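Local coordinates for ABC transporter, substrate binding protein (Aeropyrum pernix, PDB 3EAF) that probably captures a still unidentified solute outside the cell and delivers it to an ABC-type membrane transporter, and carries a bound magnesium ion, at residues Ala121-Tyr124 with Ser125-Ala128; Asn287-Val290 with Val291-Phe294; Phe257-Pro260 with Met261-Gln264; Tyr68-Phe71 with Arg72-Gly76; Ser92-Val95 with Asp96-Ile100. All coordinates share one frame; numbering follows the deposited sequence.

Interaction 1 of 5, residues Ala121-Tyr124 with Ser125-Ala128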
loop_
_atom_site.group_PDB
_atom_site.type_symbol
_atom_site.label_atom_id
_atom_site.label_comp_id
_atom_site.label_asym_id
_atom_site.label_seq_id
_atom_site.Cartn_x
_atom_site.Cartn_y
_atom_site.Cartn_z
ATOM N N ALA A 121 -5.972 4.254 -1.199
ATOM C CA ALA A 121 -6.338 3.043 -0.472
ATOM C C ALA A 121 -6.794 3.432 0.938
ATOM O O ALA A 121 -6.511 4.543 1.390
ATOM C CB ALA A 121 -5.144 2.069 -0.409
ATOM N N PRO A 122 -7.501 2.523 1.638
ATOM C CA PRO A 122 -7.736 2.800 3.058
ATOM C C PRO A 122 -6.404 2.797 3.802
ATOM O O PRO A 122 -5.443 2.201 3.333
ATOM C CB PRO A 122 -8.596 1.615 3.521
ATOM C CG PRO A 122 -9.123 0.972 2.263
ATOM C CD PRO A 122 -8.070 1.230 1.222
ATOM N N ASP A 123 -6.351 3.447 4.956
ATOM C CA ASP A 123 -5.153 3.397 5.777
ATOM C C ASP A 123 -4.909 1.959 6.237
ATOM O O ASP A 123 -5.828 1.140 6.219
ATOM C CB ASP A 123 -5.326 4.294 6.990
ATOM C CG ASP A 123 -6.437 3.813 7.884
ATOM O OD1 ASP A 123 -6.137 3.141 8.888
ATOM O OD2 ASP A 123 -7.605 4.067 7.547
ATOM N N TYR A 124 -3.680 1.672 6.667
ATOM C CA TYR A 124 -3.273 0.343 7.142
ATOM C C TYR A 124 -4.156 -0.267 8.233
ATOM O O TYR A 124 -4.331 -1.483 8.292
ATOM C CB TYR A 124 -1.847 0.400 7.685
ATOM C CG TYR A 124 -0.740 0.385 6.653
ATOM C CD1 TYR A 124 0.383 1.189 6.820
ATOM C CD2 TYR A 124 -0.801 -0.447 5.528
ATOM C CE1 TYR A 124 1.426 1.178 5.896
ATOM C CE2 TYR A 124 0.244 -0.465 4.589
ATOM C CZ TYR A 124 1.349 0.354 4.785
ATOM O OH TYR A 124 2.385 0.358 3.877
ATOM N N SER A 125 -4.677 0.577 9.117
ATOM C CA SER A 125 -5.468 0.106 10.256
ATOM C C SER A 125 -6.859 -0.364 9.814
ATOM O O SER A 125 -7.281 -1.471 10.161
ATOM C CB SER A 125 -5.550 1.195 11.331
ATOM O OG SER A 125 -4.256 1.677 11.666
ATOM N N THR A 126 -7.548 0.471 9.033
ATOM C CA THR A 126 -8.827 0.120 8.404
ATOM C C THR A 126 -8.706 -1.121 7.530
ATOM O O THR A 126 -9.591 -1.980 7.549
ATOM C CB THR A 126 -9.358 1.280 7.540
ATOM O OG1 THR A 126 -9.438 2.468 8.339
ATOM C CG2 THR A 126 -10.732 0.951 6.961
ATOM N N GLN A 127 -7.614 -1.211 6.766
ATOM C CA GLN A 127 -7.302 -2.414 5.989
ATOM C C GLN A 127 -7.184 -3.643 6.899
ATOM O O GLN A 127 -7.818 -4.674 6.644
ATOM C CB GLN A 127 -6.005 -2.226 5.179
ATOM C CG GLN A 127 -6.151 -1.304 3.962
ATOM C CD GLN A 127 -4.933 -1.311 3.047
ATOM O OE1 GLN A 127 -4.415 -0.251 2.660
ATOM N NE2 GLN A 127 -4.482 -2.498 2.679
ATOM N N ALA A 128 -6.371 -3.524 7.949
ATOM C CA ALA A 128 -6.134 -4.619 8.895
ATOM C C ALA A 128 -7.430 -5.080 9.558
ATOM O O ALA A 128 -7.707 -6.275 9.626
ATOM C CB ALA A 128 -5.120 -4.208 9.956
#
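Asp123 and Thr126 are held together through both carboxylate oxygens. Thr126 N donates to Asp123 OD1 at 3.0 Å in a nearly straight bond (167°), arriving from above the carboxylate plane; Ser125 N reaches the same OD1 in a weak, bent bond. The hydroxyl takes the other oxygen: Thr126 OG1 gives its proton to Asp123 OD2 at 2.6 Å, on the syn side and somewhat out of plane. Having CG wedged between backbone N and carbonyl carbon (chi1 64°) turns the carboxylate of Asp123 back over these amides. Asp123 is thus the N-cap of helix 124-139, the helix by which the chain leaves strand 117-118, at the edge of one sheet of this periplasmic-binding-protein fold, for strand 142-148 in the other. The buried carboxylate is probably kept ionised by the donors and the positive helix end. Backbone bonds begin the first turns: Gln127 N to Asp123 O at 3.0 Å and Ala128 N to Tyr124 O at 2.9 Å. The apolar part is small. Pro122 CB lies 3.8 Å from CG of Gln127, the two side chains crossing at about a right angle, and 4.1 Å from CG2 of Thr126; Pro122 and Gln127 both also rest on Val352. Ser125 points its hydroxyl elsewhere, to a hydrogen bond with Thr381 OG1 in helix 377-382.

Interaction 2 of 5, residues Asn287-Val290 with Val291-Phe294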
loop_
_atom_site.group_PDB
_atom_site.type_symbol
_atom_site.label_atom_id
_atom_site.label_comp_id
_atom_site.label_asym_id
_atom_site.label_seq_id
_atom_site.Cartn_x
_atom_site.Cartn_y
_atom_site.Cartn_z
ATOM N N ASN A 287 1.985 -7.317 -12.254
ATOM C CA ASN A 287 1.493 -7.935 -11.027
ATOM C C ASN A 287 0.916 -6.868 -10.101
ATOM O O ASN A 287 0.909 -5.688 -10.448
ATOM C CB ASN A 287 2.619 -8.726 -10.340
ATOM C CG ASN A 287 3.871 -7.881 -10.091
ATOM O OD1 ASN A 287 3.798 -6.765 -9.576
ATOM N ND2 ASN A 287 5.021 -8.414 -10.463
ATOM N N LEU A 288 0.439 -7.283 -8.928
ATOM C CA LEU A 288 -0.114 -6.349 -7.936
ATOM C C LEU A 288 0.810 -5.159 -7.607
ATOM O O LEU A 288 0.349 -4.020 -7.476
ATOM C CB LEU A 288 -0.475 -7.100 -6.650
ATOM C CG LEU A 288 -0.836 -6.243 -5.434
ATOM C CD1 LEU A 288 -2.158 -5.502 -5.666
ATOM C CD2 LEU A 288 -0.881 -7.094 -4.167
ATOM N N ARG A 289 2.110 -5.421 -7.478
ATOM C CA ARG A 289 3.066 -4.365 -7.105
ATOM C C ARG A 289 3.149 -3.304 -8.194
ATOM O O ARG A 289 3.183 -2.107 -7.909
ATOM C CB ARG A 289 4.452 -4.952 -6.809
ATOM C CG ARG A 289 4.471 -6.067 -5.748
ATOM C CD ARG A 289 3.558 -5.746 -4.562
ATOM N NE ARG A 289 3.434 -6.869 -3.635
ATOM C CZ ARG A 289 2.619 -6.890 -2.589
ATOM N NH1 ARG A 289 1.833 -5.850 -2.329
ATOM N NH2 ARG A 289 2.595 -7.955 -1.799
ATOM N N VAL A 290 3.164 -3.763 -9.443
ATOM C CA VAL A 290 3.088 -2.890 -10.611
ATOM C C VAL A 290 1.806 -2.046 -10.578
ATOM O O VAL A 290 1.849 -0.839 -10.818
ATOM C CB VAL A 290 3.206 -3.702 -11.931
ATOM C CG1 VAL A 290 3.073 -2.794 -13.162
ATOM C CG2 VAL A 290 4.539 -4.455 -11.975
ATOM N N VAL A 291 0.677 -2.674 -10.258
ATOM C CA VAL A 291 -0.581 -1.940 -10.108
ATOM C C VAL A 291 -0.455 -0.834 -9.046
ATOM O O VAL A 291 -0.881 0.295 -9.268
ATOM C CB VAL A 291 -1.765 -2.884 -9.765
ATOM C CG1 VAL A 291 -3.046 -2.086 -9.540
ATOM C CG2 VAL A 291 -1.963 -3.929 -10.868
ATOM N N GLN A 292 0.153 -1.160 -7.908
ATOM C CA GLN A 292 0.257 -0.225 -6.784
ATOM C C GLN A 292 1.040 1.027 -7.150
ATOM O O GLN A 292 0.679 2.137 -6.729
ATOM C CB GLN A 292 0.854 -0.914 -5.547
ATOM C CG GLN A 292 -0.087 -1.961 -4.962
ATOM C CD GLN A 292 0.440 -2.623 -3.718
ATOM O OE1 GLN A 292 1.025 -3.693 -3.786
ATOM N NE2 GLN A 292 0.221 -2.000 -2.570
ATOM N N GLY A 293 2.092 0.845 -7.944
ATOM C CA GLY A 293 2.873 1.967 -8.475
ATOM C C GLY A 293 2.111 2.769 -9.512
ATOM O O GLY A 293 2.081 3.999 -9.461
ATOM N N PHE A 294 1.486 2.061 -10.447
ATOM C CA PHE A 294 0.719 2.677 -11.529
ATOM C C PHE A 294 -0.403 3.574 -10.997
ATOM O O PHE A 294 -0.564 4.707 -11.454
ATOM C CB PHE A 294 0.147 1.589 -12.450
ATOM C CG PHE A 294 -0.272 2.088 -13.811
ATOM C CD1 PHE A 294 0.608 2.024 -14.892
ATOM C CD2 PHE A 294 -1.552 2.601 -14.019
ATOM C CE1 PHE A 294 0.215 2.475 -16.164
ATOM C CE2 PHE A 294 -1.948 3.053 -15.280
ATOM C CZ PHE A 294 -1.063 2.997 -16.345
#
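Val291, Gln292, Gly293 and Phe294 each donate their backbone N-H to the carbonyl four residues back, from Val291 N to Asn287 O at 3.0 Å through Phe294 N to Val290 O at 2.9 Å, so the opening turns of helix 288-304 are regular. Among the side chains, Arg289 and Gln292 run alongside each other in the same direction. Arg289 NH1 donates to Gln292 OE1 at 2.7 Å, in the plane of the amide and onto a lone pair, while the oxygen itself lies close to the guanidinium plane; the two flat groups are turned 40° apart. The bend of the arginine at chi2 (-42°) brings its chain past the amide, with CD 3.4 Å from Gln292 OE1. Leu288 completes the cluster: its CD2 sits 3.5 Å above one guanidinium face of Arg289, toward the rim, and its CG is 3.6 Å from Gln292 OE1. Outside partners fix both polar ends, since Arg289 NE makes a salt bridge with Asp236, NH1 also donates to Val232 O, and Gln292 NE2 binds Tyr107 OH. Further round the helix, Val291 CG2 is 3.4 Å from Asn287 O, and Val291 and Phe294 pack on Ile272 of helix 267-278 while Val290 meets Leu26 of helix 18-38. At the start of the turn Asn287 OD1 accepts Val290 N at 3.1 Å, the mark of an asparagine N-cap, here at the head of a helix whose first turns are largely buried.

Interaction 3 of 5, residues Phe257-Pro260 with Met261-Gln264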
loop_
_atom_site.group_PDB
_atom_site.type_symbol
_atom_site.label_atom_id
_atom_site.label_comp_id
_atom_site.label_asym_id
_atom_site.label_seq_id
_atom_site.Cartn_x
_atom_site.Cartn_y
_atom_site.Cartn_z
ATOM N N PHE A 257 -6.586 -3.233 -4.085
ATOM C CA PHE A 257 -6.507 -3.183 -5.546
ATOM C C PHE A 257 -6.674 -4.583 -6.110
ATOM O O PHE A 257 -6.106 -5.545 -5.576
ATOM C CB PHE A 257 -5.143 -2.629 -5.997
ATOM C CG PHE A 257 -4.632 -1.500 -5.139
ATOM C CD1 PHE A 257 -5.047 -0.193 -5.368
ATOM C CD2 PHE A 257 -3.747 -1.749 -4.093
ATOM C CE1 PHE A 257 -4.595 0.848 -4.580
ATOM C CE2 PHE A 257 -3.281 -0.711 -3.298
ATOM C CZ PHE A 257 -3.713 0.590 -3.537
ATOM N N ILE A 258 -7.442 -4.692 -7.193
ATOM C CA ILE A 258 -7.619 -5.960 -7.897
ATOM C C ILE A 258 -6.289 -6.422 -8.512
ATOM O O ILE A 258 -5.520 -5.602 -9.026
ATOM C CB ILE A 258 -8.758 -5.855 -8.968
ATOM C CG1 ILE A 258 -9.310 -7.238 -9.340
ATOM C CG2 ILE A 258 -8.301 -5.083 -10.219
ATOM C CD1 ILE A 258 -9.988 -7.990 -8.185
ATOM N N TYR A 259 -5.996 -7.717 -8.409
ATOM C CA TYR A 259 -4.803 -8.286 -9.038
ATOM C C TYR A 259 -5.060 -8.366 -10.536
ATOM O O TYR A 259 -6.207 -8.590 -10.943
ATOM C CB TYR A 259 -4.535 -9.712 -8.556
ATOM C CG TYR A 259 -4.013 -9.901 -7.148
ATOM C CD1 TYR A 259 -4.222 -8.946 -6.149
ATOM C CD2 TYR A 259 -3.342 -11.075 -6.808
ATOM C CE1 TYR A 259 -3.756 -9.153 -4.849
ATOM C CE2 TYR A 259 -2.875 -11.291 -5.527
ATOM C CZ TYR A 259 -3.082 -10.330 -4.552
ATOM O OH TYR A 259 -2.614 -10.567 -3.290
ATOM N N PRO A 260 -4.005 -8.198 -11.366
ATOM C CA PRO A 260 -4.196 -8.406 -12.811
ATOM C C PRO A 260 -4.879 -9.745 -13.172
ATOM O O PRO A 260 -5.729 -9.767 -14.055
ATOM C CB PRO A 260 -2.766 -8.345 -13.369
ATOM C CG PRO A 260 -2.038 -7.454 -12.415
ATOM C CD PRO A 260 -2.620 -7.796 -11.048
HETATM N N MSE A 261 -4.526 -10.833 -12.481
HETATM C CA MSE A 261 -5.120 -12.162 -12.728
HETATM C C MSE A 261 -6.632 -12.274 -12.469
HETATM O O MSE A 261 -7.281 -13.195 -12.972
HETATM C CB MSE A 261 -4.384 -13.250 -11.930
HETATM C CG MSE A 261 -4.411 -13.041 -10.419
HETATM SE SE MSE A 261 -3.668 -14.534 -9.409
HETATM C CE MSE A 261 -1.956 -14.796 -10.298
ATOM N N PHE A 262 -7.185 -11.359 -11.673
ATOM C CA PHE A 262 -8.639 -11.305 -11.450
ATOM C C PHE A 262 -9.283 -10.133 -12.206
ATOM O O PHE A 262 -10.468 -9.832 -12.024
ATOM C CB PHE A 262 -8.977 -11.193 -9.948
ATOM C CG PHE A 262 -8.341 -12.256 -9.085
ATOM C CD1 PHE A 262 -8.485 -13.607 -9.387
ATOM C CD2 PHE A 262 -7.610 -11.897 -7.957
ATOM C CE1 PHE A 262 -7.898 -14.589 -8.587
ATOM C CE2 PHE A 262 -7.017 -12.873 -7.146
ATOM C CZ PHE A 262 -7.165 -14.222 -7.462
ATOM N N GLY A 263 -8.504 -9.477 -13.057
ATOM C CA GLY A 263 -8.929 -8.222 -13.658
ATOM C C GLY A 263 -8.873 -8.161 -15.168
ATOM O O GLY A 263 -8.785 -7.074 -15.731
ATOM N N GLN A 264 -8.935 -9.323 -15.822
ATOM C CA GLN A 264 -9.006 -9.416 -17.292
ATOM C C GLN A 264 -9.980 -8.426 -17.919
ATOM O O GLN A 264 -9.751 -7.942 -19.030
ATOM C CB GLN A 264 -9.414 -10.826 -17.720
ATOM C CG GLN A 264 -8.253 -11.764 -17.948
ATOM C CD GLN A 264 -8.653 -13.231 -17.957
ATOM O OE1 GLN A 264 -9.278 -13.732 -17.011
ATOM N NE2 GLN A 264 -8.261 -13.939 -19.013
#
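Tyr259 and Phe262 meet across a short 3-10 turn in the loop that joins strand 251-255 to helix 267-278. Phe262 N donates to Tyr259 O at 3.0 Å, and Gly263 N to Pro260 O at the same distance; in both bonds the donor stands well above the carbonyl plane. On one flank of the turn the two aromatic side chains run side by side. Their planes are near parallel (29°) but slid apart, with centroids 5.8 Å from each other, so the rings barely overlap; the closest approach of the side chains is Phe262 CD2 to Tyr259 CB at 3.8 Å, with looser contact between the rings. Met261, a selenomethionine, has its CG between backbone N and carbonyl carbon (chi1 60°), which swings CG over the centre of the Phe262 ring, 4.0 Å above its plane; the same Met261 CG meets the edge of the Tyr259 ring and touches Tyr259 CB at 3.8 Å. Ile258 slants across Phe262, its CD1 3.8 Å from Phe262 CB. Strands 352-357 and 363-369 receive this flank: Tyr259 and Phe262 both lie on Ile355, and Ile258 and Phe262 on Leu365. Pro260, packed on Val291, opens the turn where no N-H is needed, and the two successive bonds from residue i+3 back to residue i are the signature of a 3-10 helix.

Interaction 4 of 5, residues Tyr68-Phe71 with Arg72-Gly76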
loop_
_atom_site.group_PDB
_atom_site.type_symbol
_atom_site.label_atom_id
_atom_site.label_comp_id
_atom_site.label_asym_id
_atom_site.label_seq_id
_atom_site.Cartn_x
_atom_site.Cartn_y
_atom_site.Cartn_z
ATOM N N TYR A 68 14.665 14.223 -0.787
ATOM C CA TYR A 68 13.573 15.189 -0.648
ATOM C C TYR A 68 14.065 16.618 -0.869
ATOM O O TYR A 68 13.453 17.384 -1.615
ATOM C CB TYR A 68 12.886 15.104 0.721
ATOM C CG TYR A 68 11.830 16.183 0.867
ATOM C CD1 TYR A 68 10.598 16.062 0.218
ATOM C CD2 TYR A 68 12.077 17.349 1.606
ATOM C CE1 TYR A 68 9.630 17.058 0.315
ATOM C CE2 TYR A 68 11.102 18.359 1.707
ATOM C CZ TYR A 68 9.886 18.202 1.059
ATOM O OH TYR A 68 8.909 19.170 1.147
ATOM N N ARG A 69 15.167 16.967 -0.203
ATOM C CA ARG A 69 15.775 18.280 -0.370
ATOM C C ARG A 69 16.208 18.507 -1.825
ATOM O O ARG A 69 15.986 19.580 -2.362
ATOM C CB ARG A 69 16.918 18.504 0.629
ATOM C CG ARG A 69 16.434 18.628 2.088
ATOM C CD ARG A 69 17.530 19.090 3.057
ATOM N NE ARG A 69 18.666 18.164 3.109
ATOM C CZ ARG A 69 18.766 17.129 3.942
ATOM N NH1 ARG A 69 17.796 16.857 4.816
ATOM N NH2 ARG A 69 19.843 16.356 3.901
ATOM N N GLU A 70 16.770 17.477 -2.461
ATOM C CA GLU A 70 17.109 17.515 -3.887
ATOM C C GLU A 70 15.880 17.749 -4.775
ATOM O O GLU A 70 15.903 18.615 -5.652
ATOM C CB GLU A 70 17.834 16.232 -4.324
ATOM C CG GLU A 70 18.203 16.218 -5.814
ATOM C CD GLU A 70 18.981 14.981 -6.254
ATOM O OE1 GLU A 70 18.747 13.877 -5.717
ATOM O OE2 GLU A 70 19.821 15.109 -7.171
ATOM N N PHE A 71 14.820 16.969 -4.558
ATOM C CA PHE A 71 13.563 17.156 -5.293
ATOM C C PHE A 71 13.080 18.607 -5.191
ATOM O O PHE A 71 12.747 19.224 -6.203
ATOM C CB PHE A 71 12.455 16.222 -4.770
ATOM C CG PHE A 71 12.623 14.769 -5.143
ATOM C CD1 PHE A 71 13.342 14.384 -6.271
ATOM C CD2 PHE A 71 12.008 13.779 -4.375
ATOM C CE1 PHE A 71 13.468 13.032 -6.608
ATOM C CE2 PHE A 71 12.131 12.430 -4.700
ATOM C CZ PHE A 71 12.862 12.054 -5.819
ATOM N N ARG A 72 13.045 19.141 -3.970
ATOM C CA ARG A 72 12.524 20.489 -3.720
ATOM C C ARG A 72 13.462 21.595 -4.214
ATOM O O ARG A 72 13.037 22.509 -4.927
ATOM C CB ARG A 72 12.242 20.694 -2.225
ATOM C CG ARG A 72 11.692 22.081 -1.877
ATOM C CD ARG A 72 11.719 22.339 -0.377
ATOM N NE ARG A 72 13.081 22.406 0.146
ATOM C CZ ARG A 72 13.431 22.141 1.402
ATOM N NH1 ARG A 72 12.525 21.778 2.304
ATOM N NH2 ARG A 72 14.700 22.232 1.755
ATOM N N ASP A 73 14.733 21.509 -3.819
ATOM C CA ASP A 73 15.673 22.616 -4.007
ATOM C C ASP A 73 16.302 22.644 -5.391
ATOM O O ASP A 73 16.435 23.713 -5.988
ATOM C CB ASP A 73 16.751 22.613 -2.915
ATOM C CG ASP A 73 16.198 22.970 -1.543
ATOM O OD1 ASP A 73 15.188 23.704 -1.465
ATOM O OD2 ASP A 73 16.782 22.522 -0.537
ATOM N N ARG A 74 16.676 21.470 -5.896
ATOM C CA ARG A 74 17.228 21.354 -7.237
ATOM C C ARG A 74 16.135 21.356 -8.312
ATOM O O ARG A 74 16.223 22.107 -9.279
ATOM C CB ARG A 74 18.112 20.105 -7.357
ATOM C CG ARG A 74 18.676 19.888 -8.737
ATOM C CD ARG A 74 19.635 18.723 -8.781
ATOM N NE ARG A 74 20.024 18.409 -10.157
ATOM C CZ ARG A 74 20.813 17.393 -10.499
ATOM N NH1 ARG A 74 21.301 16.584 -9.570
ATOM N NH2 ARG A 74 21.113 17.186 -11.770
ATOM N N TYR A 75 15.104 20.530 -8.146
ATOM C CA TYR A 75 14.106 20.357 -9.215
ATOM C C TYR A 75 12.828 21.163 -9.035
ATOM O O TYR A 75 12.037 21.275 -9.970
ATOM C CB TYR A 75 13.766 18.879 -9.419
ATOM C CG TYR A 75 14.921 18.061 -9.941
ATOM C CD1 TYR A 75 15.300 18.129 -11.287
ATOM C CD2 TYR A 75 15.636 17.218 -9.095
ATOM C CE1 TYR A 75 16.362 17.379 -11.768
ATOM C CE2 TYR A 75 16.706 16.464 -9.568
ATOM C CZ TYR A 75 17.062 16.550 -10.903
ATOM O OH TYR A 75 18.114 15.803 -11.373
ATOM N N GLY A 76 12.635 21.728 -7.848
ATOM C CA GLY A 76 11.381 22.397 -7.511
ATOM C C GLY A 76 10.149 21.571 -7.861
ATOM O O GLY A 76 9.225 22.072 -8.504
#
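Glu70 O accepts two backbone donors, Arg74 N at 3.0 Å and Tyr75 N at 3.2 Å, as the last turn of the helix widens to a pi-type turn before Gly76, with its positive phi, leaves helical geometry. The packed side belongs to the buried Tyr68 and Phe71. Arg72 bridges inward from the rim: its NH1 comes 3.8 Å from Tyr68 CE2, the guanidinium turned 80° from the ring, and both NH1 and Tyr68 OH reach Asp98. On the outer rim Arg72 grips Asp73 side-on, NE to OD1 at 3.0 Å and NH2 to OD2 at 3.1 Å. A leucine at Arg72 would probably deprive Asp73 and Asp98 of their shared arginine and let the Asp73 carboxylate turn more freely. The solvent side is looser. With CG anti to the backbone N (chi1 178°) and its chain extended, Arg74 lies alongside Glu70, but their salt bridge rests on a weak bond, Arg74 NH1 to Glu70 OE2 at 3.2 Å; Glu70 OE1 pairs with Arg55. Tyr75 OH, though, sits close over the centre of the Arg74 guanidinium. Helix 61-74 here rests by Phe71 on Ile53 of strand 47-56 and Ile80 of strand 79-82, with Tyr68 turned to Leu91 and Val95 of helix 85-98.

Interaction 5 of 5, residues Ser92-Val95 with Asp96-Ile100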
loop_
_atom_site.group_PDB
_atom_site.type_symbol
_atom_site.label_atom_id
_atom_site.label_comp_id
_atom_site.label_asym_id
_atom_site.label_seq_id
_atom_site.Cartn_x
_atom_site.Cartn_y
_atom_site.Cartn_z
ATOM N N SER A 92 5.995 14.581 6.433
ATOM C CA SER A 92 4.628 15.067 6.230
ATOM C C SER A 92 4.413 16.553 6.582
ATOM O O SER A 92 3.706 17.262 5.860
ATOM C CB SER A 92 3.612 14.168 6.946
ATOM O OG SER A 92 3.925 14.036 8.322
ATOM N N ASP A 93 5.018 17.019 7.678
ATOM C CA ASP A 93 4.868 18.418 8.100
ATOM C C ASP A 93 5.642 19.347 7.164
ATOM O O ASP A 93 5.183 20.450 6.855
ATOM C CB ASP A 93 5.336 18.627 9.552
ATOM C CG ASP A 93 4.289 18.210 10.595
ATOM O OD1 ASP A 93 3.086 18.093 10.271
ATOM O OD2 ASP A 93 4.678 18.011 11.767
ATOM N N GLN A 94 6.807 18.882 6.714
ATOM C CA GLN A 94 7.637 19.624 5.769
ATOM C C GLN A 94 6.970 19.780 4.385
ATOM O O GLN A 94 7.007 20.865 3.803
ATOM C CB GLN A 94 9.028 18.981 5.645
ATOM C CG GLN A 94 10.077 19.866 4.945
ATOM C CD GLN A 94 10.297 21.199 5.651
ATOM O OE1 GLN A 94 10.514 21.245 6.864
ATOM N NE2 GLN A 94 10.245 22.292 4.891
ATOM N N VAL A 95 6.355 18.709 3.874
ATOM C CA VAL A 95 5.666 18.777 2.569
ATOM C C VAL A 95 4.445 19.711 2.603
ATOM O O VAL A 95 4.067 20.288 1.582
ATOM C CB VAL A 95 5.298 17.374 1.981
ATOM C CG1 VAL A 95 6.522 16.456 1.964
ATOM C CG2 VAL A 95 4.154 16.722 2.735
ATOM N N ASP A 96 3.849 19.867 3.782
ATOM C CA ASP A 96 2.774 20.835 3.977
ATOM C C ASP A 96 3.337 22.254 3.875
ATOM O O ASP A 96 2.827 23.077 3.121
ATOM C CB ASP A 96 2.075 20.613 5.327
ATOM C CG ASP A 96 1.051 21.694 5.642
ATOM O OD1 ASP A 96 0.182 21.974 4.784
ATOM O OD2 ASP A 96 1.107 22.261 6.753
ATOM N N THR A 97 4.405 22.516 4.628
ATOM C CA THR A 97 5.141 23.781 4.560
ATOM C C THR A 97 5.536 24.122 3.117
ATOM O O THR A 97 5.277 25.231 2.639
ATOM C CB THR A 97 6.393 23.723 5.462
ATOM O OG1 THR A 97 5.989 23.469 6.813
ATOM C CG2 THR A 97 7.175 25.025 5.411
ATOM N N ASP A 98 6.125 23.145 2.426
ATOM C CA ASP A 98 6.631 23.318 1.066
ATOM C C ASP A 98 5.569 23.216 -0.032
ATOM O O ASP A 98 5.855 23.497 -1.201
ATOM C CB ASP A 98 7.752 22.320 0.798
ATOM C CG ASP A 98 8.945 22.538 1.698
ATOM O OD1 ASP A 98 9.156 23.695 2.131
ATOM O OD2 ASP A 98 9.669 21.557 1.970
ATOM N N LYS A 99 4.362 22.805 0.349
ATOM C CA LYS A 99 3.223 22.681 -0.570
ATOM C C LYS A 99 3.471 21.697 -1.710
ATOM O O LYS A 99 3.197 21.997 -2.878
ATOM C CB LYS A 99 2.796 24.052 -1.120
ATOM C CG LYS A 99 2.423 25.068 -0.057
ATOM C CD LYS A 99 1.509 26.135 -0.652
ATOM C CE LYS A 99 1.728 27.505 -0.026
ATOM N NZ LYS A 99 1.420 27.521 1.424
ATOM N N ILE A 100 3.993 20.524 -1.361
ATOM C CA ILE A 100 4.276 19.461 -2.330
ATOM C C ILE A 100 3.295 18.307 -2.106
ATOM O O ILE A 100 3.257 17.722 -1.012
ATOM C CB ILE A 100 5.747 18.960 -2.205
ATOM C CG1 ILE A 100 6.732 20.098 -2.527
ATOM C CG2 ILE A 100 6.000 17.731 -3.100
ATOM C CD1 ILE A 100 8.218 19.741 -2.349
#
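Val95 and Ile100 close a Schellman motif at the C-terminal end of helix 85-98, the helix of the beta-alpha-beta unit that runs from strand 79-82 to strand 101-104. Ile100 N donates to Val95 O at 3.0 Å, in the carbonyl plane, and Lys99 N to Asp96 O at 3.2 Å, while Lys99 turns the chain with positive phi (60°). The two apolar side chains also meet, Val95 CB and Ile100 CB 4.5 Å apart, the loose hydrophobic contact that often accompanies the motif, and both residues touch Tyr68 of helix 61-74. Gln94 reaches along the helix to Asp98. A bend at chi2 (59°) turns its amide so that NE2 donates to Asp98 OD2 at 3.1 Å; the oxygen lies in the amide plane, whereas the N-H meets it from above the carboxylate plane, and the bond is nearly straight (166°). Asp98 OD2 is shared further with Arg72 NH1 and Tyr68 OH. With an alanine at Asp98, Gln94 NE2 would probably lose its acceptor and Arg72 its carboxylate mate, weakening the tie between the two helices. Asp96 fills another side, where its CB comes within 3.5 Å of Asp93 O and its side chain lies on Pro115 and Phe116; its N makes just a weak bond to Ser92 O, 3.3 Å away. One residue on, the backbone tightens again, with Thr97 N bonded to Asp93 O at 3.1 Å.

How the interactions relate
From the N terminus the order is interaction 4, 5, 1, 3 and 2. Each is local, joining consecutive residues, so none closes a long loop, nests or crosses another. Interactions 4 and 5 finish helices 61-74 and 85-98 over the first sheet and touch, Tyr68 and Arg72 meeting Asp98; their centres are 12 Å apart. Interaction 1 starts helix 124-139, where the chain passes to the second sheet. Interaction 3 follows strand 251-255 of that sheet and touches interaction 1 through Ala121 and Phe257. It also packs on interaction 2, the start of helix 288-304, through Leu288 on Tyr259 and Gln292 on Phe257, about 10 Å between centres.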